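Local coordinates for DUF3887 domain-containing protein (Ruminococcus gnavus, PDB 4HYZ) that is of unknown function but adopts a helix-over-sheet domain of the NTF2 clan and is probably exported from the cytoplasm, at residues 26-35 / 47-56; 80-88 / 99-110. One frame throughout, in Å; residues are numbered along the deposited sequence.

Contact 1: residues 26-35 / 47-56; sequences IAQSKDYESW and LTEESYDSYL
The ring of Y52 lies against two aromatic side chains of 26-35, Y32 and W35, and the three make up an aromatic cluster. W35 packs as an offset stack: the centroid of its six-membered ring lies 4.7 Å from that of Y52, with the planes 29° apart, and Y52 CD1 sits over the indole face, toward its rim. Y32 is tilted more steeply against Y52; the two rings meet obliquely, CD1 of Y32 touching CB of Y52 at 3.6 Å. On Y32 itself a face is taken by the start of helix 49-60, where E49 CA stands 3.8 Å from the ring centroid and near its normal, a CH-pi contact. L47 CD1 extends the apolar patch along W35. One turn further along helix 49-60, Y55 CE2 packs on A27 CB at 3.8 Å, and L56 CD2 approaches A27 O at 3.6 Å.

Outward from this centre, CG of Y52 stands anti to its backbone N (chi1 178°), which sends the ring straight across to helix 13-28. There Y52 OH donates to A27 O at 2.6 Å, approaching with a 24° tilt from the carbonyl plane and adding to the weak bond that A27 O accepts from K30 N. K30, with positive phi, turns the chain away, and D31 caps the next helix, accepting at OD1 from S34 N. The aromatic cluster thus joins the corner between helices 13-28 and 32-36 to helix 49-60 in this NTF2-clan domain, with F39 and F112 packing edge-to-face on W35.

Contact 2: residues 80-88 / 99-110; sequences NKKYGGVII and YSLAYDEDMNLV. With SO4 (sulfate ion), chain D.
G84 and Y103 face each other as a hydrogen-bonded pair, G84 N reaching Y103 O at 3.0 Å and Y103 N returning to G84 O at 2.8 Å. V86 with L101 and I88 with Y99 repeat the exchange, the V86 N bond to L101 O running nearly along the C=O axis. Between them G85 pairs with A102 and I87 with S100 without such bonds; G85 CA instead comes 3.3 Å from L101 O.

The sheet's two faces differ in kind. V86, I88, L101, Y99 and Y103 lie on one, where helix 13-28 covers V86, I88 and Y103; I87, S100 and A102 lie on the other, where I87 meets I3 of a second subunit. This is the antiparallel hairpin of strands 81-92 and 95-103, the third and fourth strands of a five-stranded antiparallel sheet with a long helix across one face, as in the NTF2 clan.

Toward the open end Y83 turns its ring past D104 to V110, with CE1 3.8 Å from V110 CG1. K82 bends at chi3 (-81°), bringing NZ to E105 OE2 in a weak salt bridge at 3.4 Å, and a water joins K82 O to E105 N. D104 and E105 open a type I turn that runs to M107, a selenomethionine whose CE sits 3.7 Å above the centre of the Y103 ring; the Y103 hydroxyl binds D23. D104 OD1 accepts from N108 N on its syn side but well out of the carboxylate plane. N108 ND2 points almost straight, at 179°, to O4 of a sulfate ion, probably from the crystallisation liquor, which K41 N also binds; R38 holds N108 OD1.

Contacts 1 and 2 lie on opposite sides of the chain's centre, about 18 Å apart between their own centres. The former is a helical corner farther out, about 12 Å from the middle of the chain; the latter is the nearer one and belongs to the sheet. Both are partly buried, but three touching residues of contact 1 are exposed and none of contact 2. Side-chain aromatics do most of the work in contact 1, whereas backbone bonds carry most of contact 2, with side-chain pairs at its open end. They share no helix or strand, yet meet where Y55 OH lies 2.7 Å from Y99 OH, a probable hydrogen bond that brings helix 49-60 to strand 95-103.

Contact 1: residues 26-35 / 47-56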
loop_
_atom_site.group_PDB
_atom_site.type_symbol
_atom_site.label_atom_id
_atom_site.label_comp_id
_atom_site.label_asym_id
_atom_site.label_seq_id
_atom_site.Cartn_x
_atom_site.Cartn_y
_atom_site.Cartn_z
ATOM N N ILE A 26 20.402 17.027 10.469
ATOM C CA ILE A 26 21.852 16.754 10.537
ATOM C C ILE A 26 22.431 16.871 9.113
ATOM O O ILE A 26 23.507 17.426 8.956
ATOM C CB ILE A 26 22.167 15.391 11.227
ATOM C CG1 ILE A 26 21.826 15.423 12.762
ATOM C CG2 ILE A 26 23.633 14.997 11.027
ATOM C CD1 ILE A 26 21.290 13.896 13.351
ATOM N N ALA A 27 21.717 16.377 8.075
ATOM C CA ALA A 27 22.161 16.516 6.677
ATOM C C ALA A 27 22.230 17.997 6.268
ATOM O O ALA A 27 23.213 18.410 5.660
ATOM C CB ALA A 27 21.224 15.765 5.740
ATOM N N GLN A 28 21.226 18.804 6.667
ATOM C CA GLN A 28 21.210 20.243 6.346
ATOM C C GLN A 28 22.284 21.042 7.099
ATOM O O GLN A 28 22.598 22.150 6.676
ATOM C CB GLN A 28 19.837 20.875 6.625
ATOM C CG GLN A 28 18.724 20.395 5.691
ATOM C CD GLN A 28 17.346 20.755 6.200
ATOM O OE1 GLN A 28 17.129 21.198 7.351
ATOM N NE2 GLN A 28 16.372 20.552 5.358
ATOM N N SER A 29 22.829 20.512 8.215
ATOM C CA SER A 29 23.830 21.208 9.032
ATOM C C SER A 29 25.174 21.372 8.320
ATOM O O SER A 29 25.986 22.206 8.735
ATOM C CB SER A 29 24.034 20.464 10.349
ATOM O OG SER A 29 24.756 19.260 10.153
ATOM N N LYS A 30 25.407 20.580 7.247
ATOM C CA LYS A 30 26.630 20.559 6.410
ATOM C C LYS A 30 27.801 19.894 7.161
ATOM O O LYS A 30 28.924 19.891 6.660
ATOM C CB LYS A 30 27.034 21.960 5.868
ATOM C CG LYS A 30 25.908 22.693 5.132
ATOM C CD LYS A 30 26.373 23.979 4.463
ATOM C CE LYS A 30 25.178 24.853 4.162
ATOM N NZ LYS A 30 25.530 26.089 3.408
ATOM N N ASP A 31 27.531 19.288 8.333
ATOM C CA ASP A 31 28.531 18.560 9.121
ATOM C C ASP A 31 28.555 17.109 8.617
ATOM O O ASP A 31 27.748 16.279 9.055
ATOM C CB ASP A 31 28.209 18.648 10.629
ATOM C CG ASP A 31 29.245 18.063 11.558
ATOM O OD1 ASP A 31 30.016 17.188 11.118
ATOM O OD2 ASP A 31 29.264 18.443 12.732
ATOM N N TYR A 32 29.476 16.823 7.680
ATOM C CA TYR A 32 29.635 15.515 7.046
ATOM C C TYR A 32 29.842 14.374 8.064
ATOM O O TYR A 32 29.204 13.330 7.939
ATOM C CB TYR A 32 30.801 15.533 6.031
ATOM C CG TYR A 32 31.136 14.164 5.489
ATOM C CD1 TYR A 32 30.184 13.409 4.805
ATOM C CD2 TYR A 32 32.379 13.588 5.719
ATOM C CE1 TYR A 32 30.466 12.120 4.356
ATOM C CE2 TYR A 32 32.684 12.313 5.248
ATOM C CZ TYR A 32 31.720 11.573 4.581
ATOM O OH TYR A 32 32.025 10.317 4.128
ATOM N N GLU A 33 30.748 14.564 9.037
ATOM C CA GLU A 33 31.059 13.542 10.029
ATOM C C GLU A 33 29.857 13.219 10.935
ATOM O O GLU A 33 29.682 12.038 11.258
ATOM C CB GLU A 33 32.312 13.915 10.861
ATOM C CG GLU A 33 33.595 13.971 10.027
ATOM C CD GLU A 33 34.081 12.704 9.331
ATOM O OE1 GLU A 33 33.670 11.593 9.736
ATOM O OE2 GLU A 33 34.923 12.824 8.412
ATOM N N SER A 34 29.001 14.230 11.297
ATOM C CA SER A 34 27.808 13.947 12.108
ATOM C C SER A 34 26.801 13.167 11.289
ATOM O O SER A 34 26.193 12.236 11.806
ATOM C CB SER A 34 27.175 15.208 12.653
ATOM O OG SER A 34 28.075 15.803 13.572
ATOM N N TRP A 35 26.661 13.526 9.993
ATOM C CA TRP A 35 25.733 12.870 9.083
ATOM C C TRP A 35 26.180 11.441 8.860
ATOM O O TRP A 35 25.367 10.536 9.037
ATOM C CB TRP A 35 25.615 13.655 7.772
ATOM C CG TRP A 35 24.730 13.008 6.741
ATOM C CD1 TRP A 35 23.365 13.020 6.696
ATOM C CD2 TRP A 35 25.165 12.288 5.576
ATOM N NE1 TRP A 35 22.925 12.363 5.571
ATOM C CE2 TRP A 35 24.009 11.920 4.855
ATOM C CE3 TRP A 35 26.426 11.924 5.070
ATOM C CZ2 TRP A 35 24.071 11.208 3.652
ATOM C CZ3 TRP A 35 26.486 11.243 3.865
ATOM C CH2 TRP A 35 25.323 10.883 3.176
ATOM N N LEU A 47 30.503 5.551 2.553
ATOM C CA LEU A 47 30.142 6.941 2.248
ATOM C C LEU A 47 31.356 7.777 1.892
ATOM O O LEU A 47 32.463 7.521 2.386
ATOM C CB LEU A 47 29.417 7.600 3.447
ATOM C CG LEU A 47 28.173 6.915 4.009
ATOM C CD1 LEU A 47 27.725 7.609 5.238
ATOM C CD2 LEU A 47 27.049 6.835 2.989
ATOM N N THR A 48 31.132 8.815 1.066
ATOM C CA THR A 48 32.180 9.766 0.684
ATOM C C THR A 48 31.736 11.201 0.966
ATOM O O THR A 48 30.541 11.497 0.889
ATOM C CB THR A 48 32.580 9.611 -0.793
ATOM O OG1 THR A 48 31.502 10.014 -1.632
ATOM C CG2 THR A 48 33.045 8.189 -1.146
ATOM N N GLU A 49 32.702 12.100 1.243
ATOM C CA GLU A 49 32.401 13.511 1.461
ATOM C C GLU A 49 31.996 14.164 0.138
ATOM O O GLU A 49 31.115 15.020 0.130
ATOM C CB GLU A 49 33.579 14.249 2.098
ATOM C CG GLU A 49 33.166 15.602 2.645
ATOM C CD GLU A 49 34.110 16.270 3.620
ATOM O OE1 GLU A 49 35.193 15.707 3.904
ATOM O OE2 GLU A 49 33.750 17.360 4.117
ATOM N N GLU A 50 32.611 13.734 -0.983
ATOM C CA GLU A 50 32.304 14.230 -2.330
ATOM C C GLU A 50 30.802 14.019 -2.648
ATOM O O GLU A 50 30.133 14.969 -3.050
ATOM C CB GLU A 50 33.202 13.563 -3.393
ATOM N N SER A 51 30.269 12.814 -2.401
ATOM C CA SER A 51 28.845 12.512 -2.632
ATOM C C SER A 51 27.918 13.381 -1.736
ATOM O O SER A 51 26.879 13.861 -2.208
ATOM C CB SER A 51 28.568 11.031 -2.400
ATOM O OG SER A 51 27.211 10.698 -2.649
ATOM N N TYR A 52 28.312 13.595 -0.460
ATOM C CA TYR A 52 27.589 14.450 0.487
ATOM C C TYR A 52 27.633 15.921 0.021
ATOM O O TYR A 52 26.617 16.606 0.091
ATOM C CB TYR A 52 28.175 14.309 1.906
ATOM C CG TYR A 52 27.512 15.191 2.945
ATOM C CD1 TYR A 52 26.200 14.957 3.356
ATOM C CD2 TYR A 52 28.202 16.248 3.533
ATOM C CE1 TYR A 52 25.591 15.760 4.323
ATOM C CE2 TYR A 52 27.603 17.054 4.504
ATOM C CZ TYR A 52 26.299 16.804 4.896
ATOM O OH TYR A 52 25.700 17.593 5.841
ATOM N N ASP A 53 28.787 16.390 -0.482
ATOM C CA ASP A 53 28.943 17.767 -0.980
ATOM C C ASP A 53 28.101 18.005 -2.251
ATOM O O ASP A 53 27.630 19.123 -2.457
ATOM C CB ASP A 53 30.416 18.112 -1.225
ATOM C CG ASP A 53 31.274 18.131 0.033
ATOM O OD1 ASP A 53 30.707 18.270 1.152
ATOM O OD2 ASP A 53 32.509 17.994 -0.091
ATOM N N SER A 54 27.872 16.956 -3.066
ATOM C CA SER A 54 27.007 17.033 -4.249
ATOM C C SER A 54 25.561 17.259 -3.788
ATOM O O SER A 54 24.849 18.084 -4.365
ATOM C CB SER A 54 27.120 15.767 -5.096
ATOM O OG SER A 54 28.413 15.664 -5.670
ATOM N N TYR A 55 25.162 16.582 -2.699
ATOM C CA TYR A 55 23.844 16.767 -2.095
ATOM C C TYR A 55 23.710 18.223 -1.554
ATOM O O TYR A 55 22.671 18.856 -1.752
ATOM C CB TYR A 55 23.584 15.722 -0.985
ATOM C CG TYR A 55 22.602 16.195 0.064
ATOM C CD1 TYR A 55 21.232 16.224 -0.194
ATOM C CD2 TYR A 55 23.042 16.643 1.312
ATOM C CE1 TYR A 55 20.325 16.691 0.762
ATOM C CE2 TYR A 55 22.145 17.120 2.270
ATOM C CZ TYR A 55 20.787 17.123 2.000
ATOM O OH TYR A 55 19.910 17.583 2.951
ATOM N N LEU A 56 24.761 18.739 -0.895
ATOM C CA LEU A 56 24.768 20.095 -0.338
ATOM C C LEU A 56 24.616 21.144 -1.441
ATOM O O LEU A 56 23.910 22.130 -1.234
ATOM C CB LEU A 56 26.031 20.371 0.492
ATOM C CG LEU A 56 26.240 19.557 1.799
ATOM C CD1 LEU A 56 27.475 20.061 2.527
ATOM C CD2 LEU A 56 25.012 19.621 2.736
#

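Contact 2: residues 80-88 / 99-110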
loop_
_atom_site.group_PDB
_atom_site.type_symbol
_atom_site.label_atom_id
_atom_site.label_comp_id
_atom_site.label_asym_id
_atom_site.label_seq_id
_atom_site.Cartn_x
_atom_site.Cartn_y
_atom_site.Cartn_z
ATOM N N ASN A 80 16.763 -11.763 5.212
ATOM C CA ASN A 80 16.021 -12.025 6.455
ATOM C C ASN A 80 16.135 -10.913 7.512
ATOM O O ASN A 80 15.734 -11.133 8.666
ATOM C CB ASN A 80 16.386 -13.373 7.054
ATOM C CG ASN A 80 15.681 -14.491 6.326
ATOM O OD1 ASN A 80 16.294 -15.237 5.546
ATOM N ND2 ASN A 80 14.353 -14.573 6.491
ATOM N N LYS A 81 16.599 -9.702 7.105
ATOM C CA LYS A 81 16.687 -8.542 7.999
ATOM C C LYS A 81 15.616 -7.530 7.585
ATOM O O LYS A 81 15.273 -7.453 6.405
ATOM C CB LYS A 81 18.101 -7.933 8.001
ATOM C CG LYS A 81 19.139 -8.918 8.568
ATOM C CD LYS A 81 20.540 -8.361 8.551
ATOM N N LYS A 82 15.067 -6.785 8.550
ATOM C CA LYS A 82 13.981 -5.822 8.315
ATOM C C LYS A 82 14.490 -4.396 8.247
ATOM O O LYS A 82 15.316 -3.988 9.068
ATOM C CB LYS A 82 12.916 -5.951 9.405
ATOM C CG LYS A 82 12.180 -7.301 9.366
ATOM C CD LYS A 82 11.299 -7.566 10.597
ATOM C CE LYS A 82 12.108 -8.085 11.767
ATOM N NZ LYS A 82 11.369 -7.962 13.046
ATOM N N TYR A 83 13.965 -3.628 7.278
ATOM C CA TYR A 83 14.344 -2.223 7.050
ATOM C C TYR A 83 13.082 -1.391 6.904
ATOM O O TYR A 83 12.176 -1.772 6.172
ATOM C CB TYR A 83 15.251 -2.089 5.805
ATOM C CG TYR A 83 16.506 -2.917 5.945
ATOM C CD1 TYR A 83 17.605 -2.438 6.656
ATOM C CD2 TYR A 83 16.566 -4.215 5.441
ATOM C CE1 TYR A 83 18.745 -3.219 6.841
ATOM C CE2 TYR A 83 17.697 -5.012 5.627
ATOM C CZ TYR A 83 18.784 -4.510 6.330
ATOM O OH TYR A 83 19.899 -5.294 6.513
ATOM N N GLY A 84 13.013 -0.322 7.665
ATOM C CA GLY A 84 11.866 0.567 7.695
ATOM C C GLY A 84 12.189 1.806 6.912
ATOM O O GLY A 84 13.238 2.405 7.117
ATOM N N GLY A 85 11.310 2.158 5.981
ATOM C CA GLY A 85 11.513 3.324 5.143
ATOM C C GLY A 85 10.454 4.396 5.290
ATOM O O GLY A 85 9.312 4.124 5.682
ATOM N N VAL A 86 10.841 5.628 4.954
ATOM C CA VAL A 86 9.934 6.750 5.000
ATOM C C VAL A 86 10.258 7.706 3.859
ATOM O O VAL A 86 11.419 7.975 3.565
ATOM C CB VAL A 86 9.891 7.452 6.391
ATOM C CG1 VAL A 86 11.202 8.174 6.722
ATOM C CG2 VAL A 86 8.706 8.405 6.504
ATOM N N ILE A 87 9.210 8.164 3.185
ATOM C CA ILE A 87 9.258 9.219 2.188
ATOM C C ILE A 87 8.632 10.413 2.900
ATOM O O ILE A 87 7.468 10.352 3.295
ATOM C CB ILE A 87 8.610 8.873 0.840
ATOM C CG1 ILE A 87 9.200 7.523 0.295
ATOM C CG2 ILE A 87 8.830 10.057 -0.111
ATOM C CD1 ILE A 87 8.520 6.984 -0.938
ATOM N N ILE A 88 9.438 11.417 3.207
ATOM C CA ILE A 88 8.966 12.575 3.974
ATOM C C ILE A 88 9.128 13.836 3.135
ATOM O O ILE A 88 10.136 14.023 2.455
ATOM C CB ILE A 88 9.657 12.674 5.375
ATOM C CG1 ILE A 88 9.156 13.895 6.216
ATOM C CG2 ILE A 88 11.184 12.612 5.276
ATOM C CD1 ILE A 88 9.579 13.852 7.723
ATOM N N TYR A 99 12.218 13.419 0.534
ATOM C CA TYR A 99 13.382 12.644 0.962
ATOM C C TYR A 99 13.002 11.187 1.201
ATOM O O TYR A 99 11.938 10.938 1.760
ATOM C CB TYR A 99 13.962 13.220 2.257
ATOM C CG TYR A 99 14.865 14.420 2.101
ATOM C CD1 TYR A 99 14.334 15.694 1.894
ATOM C CD2 TYR A 99 16.229 14.319 2.346
ATOM C CE1 TYR A 99 15.149 16.828 1.885
ATOM C CE2 TYR A 99 17.054 15.441 2.324
ATOM C CZ TYR A 99 16.509 16.694 2.099
ATOM O OH TYR A 99 17.314 17.801 2.092
ATOM N N SER A 100 13.880 10.239 0.836
ATOM C CA SER A 100 13.684 8.799 1.095
ATOM C C SER A 100 14.784 8.325 2.015
ATOM O O SER A 100 15.952 8.374 1.639
ATOM C CB SER A 100 13.697 7.982 -0.194
ATOM O OG SER A 100 12.684 8.452 -1.053
ATOM N N LEU A 101 14.408 7.893 3.211
ATOM C CA LEU A 101 15.315 7.396 4.233
ATOM C C LEU A 101 14.920 6.004 4.614
ATOM O O LEU A 101 13.730 5.707 4.693
ATOM C CB LEU A 101 15.283 8.309 5.492
ATOM C CG LEU A 101 16.153 9.569 5.478
ATOM C CD1 LEU A 101 15.680 10.578 4.437
ATOM C CD2 LEU A 101 16.122 10.254 6.824
ATOM N N ALA A 102 15.904 5.153 4.881
ATOM C CA ALA A 102 15.658 3.788 5.320
ATOM C C ALA A 102 16.536 3.493 6.512
ATOM O O ALA A 102 17.666 3.972 6.586
ATOM C CB ALA A 102 15.896 2.793 4.182
ATOM N N TYR A 103 16.011 2.703 7.439
ATOM C CA TYR A 103 16.661 2.364 8.692
ATOM C C TYR A 103 16.733 0.889 8.926
ATOM O O TYR A 103 15.825 0.143 8.537
ATOM C CB TYR A 103 15.845 2.981 9.867
ATOM C CG TYR A 103 15.877 4.497 9.885
ATOM C CD1 TYR A 103 16.961 5.185 10.426
ATOM C CD2 TYR A 103 14.834 5.248 9.330
ATOM C CE1 TYR A 103 16.995 6.580 10.453
ATOM C CE2 TYR A 103 14.849 6.645 9.368
ATOM C CZ TYR A 103 15.943 7.306 9.918
ATOM O OH TYR A 103 16.020 8.675 9.925
ATOM N N ASP A 104 17.745 0.482 9.694
ATOM C CA ASP A 104 17.769 -0.876 10.205
ATOM C C ASP A 104 16.981 -0.839 11.543
ATOM O O ASP A 104 16.536 0.251 11.979
ATOM C CB ASP A 104 19.207 -1.424 10.324
ATOM C CG ASP A 104 20.124 -0.785 11.352
ATOM O OD1 ASP A 104 19.667 0.121 12.097
ATOM O OD2 ASP A 104 21.262 -1.239 11.473
ATOM N N GLU A 105 16.791 -2.000 12.191
ATOM C CA GLU A 105 16.000 -2.061 13.426
ATOM C C GLU A 105 16.631 -1.244 14.570
ATOM O O GLU A 105 15.894 -0.823 15.469
ATOM C CB GLU A 105 15.772 -3.520 13.870
ATOM C CG GLU A 105 14.777 -4.268 12.988
ATOM C CD GLU A 105 13.299 -4.121 13.307
ATOM O OE1 GLU A 105 12.956 -3.310 14.196
ATOM O OE2 GLU A 105 12.476 -4.779 12.626
ATOM N N ASP A 106 17.973 -1.012 14.532
ATOM C CA ASP A 106 18.665 -0.181 15.538
ATOM C C ASP A 106 18.468 1.307 15.266
ATOM O O ASP A 106 19.029 2.135 15.975
ATOM C CB ASP A 106 20.161 -0.518 15.623
ATOM C CG ASP A 106 20.433 -1.871 16.254
ATOM O OD1 ASP A 106 19.493 -2.461 16.830
ATOM O OD2 ASP A 106 21.587 -2.337 16.180
HETATM N N MSE A 107 17.690 1.652 14.219
HETATM C CA MSE A 107 17.323 3.037 13.857
HETATM C C MSE A 107 18.521 3.862 13.380
HETATM O O MSE A 107 18.577 5.104 13.552
HETATM C CB MSE A 107 16.545 3.736 14.998
HETATM C CG MSE A 107 15.095 3.186 15.126
HETATM SE SE MSE A 107 14.059 3.325 13.471
HETATM C CE MSE A 107 14.165 5.236 13.108
ATOM N N ASN A 108 19.430 3.171 12.675
ATOM C CA ASN A 108 20.561 3.839 12.013
ATOM C C ASN A 108 20.297 3.790 10.512
ATOM O O ASN A 108 19.666 2.862 10.054
ATOM C CB ASN A 108 21.864 3.195 12.403
ATOM C CG ASN A 108 22.114 3.341 13.879
ATOM O OD1 ASN A 108 21.978 4.416 14.456
ATOM N ND2 ASN A 108 22.520 2.276 14.522
ATOM N N LEU A 109 20.727 4.787 9.759
ATOM C CA LEU A 109 20.451 4.835 8.318
ATOM C C LEU A 109 21.133 3.733 7.505
ATOM O O LEU A 109 22.291 3.392 7.738
ATOM C CB LEU A 109 20.877 6.191 7.731
ATOM C CG LEU A 109 20.109 7.428 8.204
ATOM C CD1 LEU A 109 20.917 8.710 7.870
ATOM C CD2 LEU A 109 18.706 7.482 7.580
ATOM N N VAL A 110 20.406 3.221 6.500
ATOM C CA VAL A 110 20.984 2.286 5.531
ATOM C C VAL A 110 20.920 2.967 4.162
ATOM O O VAL A 110 21.555 2.520 3.211
ATOM C CB VAL A 110 20.340 0.869 5.511
ATOM C CG1 VAL A 110 20.608 0.122 6.816
ATOM C CG2 VAL A 110 18.844 0.932 5.212
HETATM S S SO4 D . 23.967 -0.771 13.720
HETATM O O1 SO4 D . 24.103 -2.086 13.110
HETATM O O2 SO4 D . 23.718 -0.958 15.154
HETATM O O3 SO4 D . 25.230 0.045 13.471
HETATM O O4 SO4 D . 22.821 -0.094 13.176
HETATM O O HOH W 1 17.488 -4.515 10.603
#